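Local coordinates for molybdopterin biosynthesis protein MoaB (PDB 3IWT) that probably binds molybdopterin, as a MogA/MoaB-family protein of molybdenum cofactor biosynthesis, at residues A137-I142 against I146-P151. Residues are numbered along the deposited sequence; the frame is centred on the assembly and turned at random.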
loop_
_atom_site.group_PDB
_atom_site.type_symbol
_atom_site.label_atom_id
_atom_site.label_comp_id
_atom_site.label_asym_id
_atom_site.label_seq_id
_atom_site.Cartn_x
_atom_site.Cartn_y
_atom_site.Cartn_z
ATOM N N ALA A 137 11.662 -4.395 -15.245
ATOM C CA ALA A 137 12.241 -5.699 -14.967
ATOM C C ALA A 137 12.452 -5.835 -13.454
ATOM O O ALA A 137 12.907 -4.904 -12.798
ATOM C CB ALA A 137 13.554 -5.903 -15.746
ATOM N N SER A 138 12.040 -6.989 -12.909
ATOM C CA SER A 138 11.916 -7.203 -11.465
ATOM C C SER A 138 12.285 -8.634 -11.110
ATOM O O SER A 138 12.336 -9.499 -11.987
ATOM C CB SER A 138 10.477 -6.926 -11.018
ATOM O OG SER A 138 10.104 -5.579 -11.232
ATOM N N ALA A 139 12.573 -8.865 -9.831
ATOM C CA ALA A 139 12.878 -10.203 -9.295
ATOM C C ALA A 139 12.223 -10.346 -7.906
ATOM O O ALA A 139 11.942 -9.344 -7.221
ATOM C CB ALA A 139 14.428 -10.458 -9.229
ATOM N N GLY A 140 11.949 -11.595 -7.529
ATOM C CA GLY A 140 11.336 -11.900 -6.265
ATOM C C GLY A 140 11.493 -13.354 -5.880
ATOM O O GLY A 140 12.122 -14.151 -6.597
ATOM N N ILE A 141 10.916 -13.683 -4.731
ATOM C CA ILE A 141 11.038 -14.995 -4.119
ATOM C C ILE A 141 9.604 -15.460 -3.829
ATOM O O ILE A 141 8.800 -14.686 -3.283
ATOM C CB ILE A 141 11.840 -14.908 -2.770
ATOM C CG1 ILE A 141 13.278 -14.398 -2.994
ATOM C CG2 ILE A 141 11.853 -16.257 -2.050
ATOM C CD1 ILE A 141 13.842 -13.587 -1.815
ATOM N N ILE A 142 9.270 -16.673 -4.269
ATOM C CA ILE A 142 7.998 -17.320 -3.897
ATOM C C ILE A 142 8.316 -18.715 -3.403
ATOM O O ILE A 142 8.855 -19.505 -4.135
ATOM C CB ILE A 142 7.011 -17.432 -5.082
ATOM C CG1 ILE A 142 6.731 -16.054 -5.660
ATOM C CG2 ILE A 142 5.682 -18.122 -4.615
ATOM C CD1 ILE A 142 5.936 -16.030 -6.938
ATOM N N ILE A 146 13.157 -18.601 -6.932
ATOM C CA ILE A 146 13.476 -17.252 -7.353
ATOM C C ILE A 146 12.751 -17.010 -8.683
ATOM O O ILE A 146 12.585 -17.923 -9.500
ATOM C CB ILE A 146 14.999 -17.073 -7.559
ATOM C CG1 ILE A 146 15.784 -17.560 -6.323
ATOM C CG2 ILE A 146 15.343 -15.603 -7.912
ATOM C CD1 ILE A 146 15.258 -17.052 -4.955
ATOM N N VAL A 147 12.308 -15.778 -8.893
ATOM C CA VAL A 147 11.610 -15.427 -10.110
ATOM C C VAL A 147 12.231 -14.155 -10.675
ATOM O O VAL A 147 12.396 -13.188 -9.935
ATOM C CB VAL A 147 10.103 -15.182 -9.853
ATOM C CG1 VAL A 147 9.408 -14.733 -11.152
ATOM C CG2 VAL A 147 9.411 -16.441 -9.202
ATOM N N TYR A 148 12.577 -14.174 -11.967
ATOM C CA TYR A 148 13.104 -13.000 -12.660
ATOM C C TYR A 148 12.149 -12.662 -13.796
ATOM O O TYR A 148 11.857 -13.512 -14.640
ATOM C CB TYR A 148 14.501 -13.234 -13.219
ATOM C CG TYR A 148 15.609 -13.433 -12.197
ATOM C CD1 TYR A 148 16.271 -12.349 -11.648
ATOM C CD2 TYR A 148 16.029 -14.721 -11.818
ATOM C CE1 TYR A 148 17.309 -12.536 -10.724
ATOM C CE2 TYR A 148 17.038 -14.910 -10.888
ATOM C CZ TYR A 148 17.701 -13.820 -10.361
ATOM O OH TYR A 148 18.727 -14.022 -9.449
ATOM N N LEU A 149 11.658 -11.425 -13.793
ATOM C CA LEU A 149 10.790 -10.920 -14.834
ATOM C C LEU A 149 11.590 -9.983 -15.720
ATOM O O LEU A 149 11.873 -8.842 -15.352
ATOM C CB LEU A 149 9.591 -10.174 -14.224
ATOM C CG LEU A 149 8.784 -10.861 -13.123
ATOM C CD1 LEU A 149 7.658 -9.904 -12.596
ATOM C CD2 LEU A 149 8.222 -12.230 -13.613
ATOM N N LEU A 150 11.962 -10.470 -16.900
ATOM C CA LEU A 150 12.856 -9.741 -17.790
ATOM C C LEU A 150 12.144 -9.088 -18.976
ATOM O O LEU A 150 11.075 -9.527 -19.369
ATOM C CB LEU A 150 13.949 -10.671 -18.308
ATOM C CG LEU A 150 14.778 -11.431 -17.256
ATOM C CD1 LEU A 150 15.921 -12.311 -17.939
ATOM C CD2 LEU A 150 15.339 -10.428 -16.162
ATOM N N PRO A 151 12.787 -8.082 -19.595
ATOM C CA PRO A 151 12.204 -7.503 -20.819
ATOM C C PRO A 151 12.121 -8.440 -22.036
ATOM O O PRO A 151 12.727 -9.543 -22.059
ATOM C CB PRO A 151 13.116 -6.308 -21.129
ATOM C CG PRO A 151 13.887 -6.050 -19.826
ATOM C CD PRO A 151 14.069 -7.430 -19.245
#
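S138 and L149 face each other as a hydrogen-bonded antiparallel pair, and G140 and V147 repeat the pattern two residues on; the successive strands, joined by a tight connection, form a beta hairpin. At the first pair L149 N reaches S138 O at 2.7 Å, nearly in line with the carbonyl, while S138 N meets L149 O at 3.1 Å on an in-plane lone pair. In the second pair G140 N lies 2.9 Å from V147 O, and V147 N approaches G140 O from a direction tilted 28° out of the carbonyl plane. The carbonyls of V147 and L149 also receive CA-H...O contacts, from A139 CA (3.1 Å to V147 O) and A137 CA.

Between these rungs, the A139 methyl sits 3.6 Å from Y148 CD1, obliquely to the ring. On the same face I141 and I146 run side by side; I146 chi2 of -48° brings its CD1 to 3.8 Å from I141 CG1. The Y148 hydroxyl is hydrogen-bonded to Y133 OH of the second subunit, and S138 OG to K136 O.

Backbone groups turned away from the partner strand pair as well: A139 with I111, I141 with R109, I146 with D83 and I85, Y148 with I85. Strand 145-150 is parallel to 84-88, whereas 138-142 is antiparallel to both 145-150 and 109-110. A139 and Y148 pack against F114 of helix 112-123, and Y148 and I141 against helix 154-176.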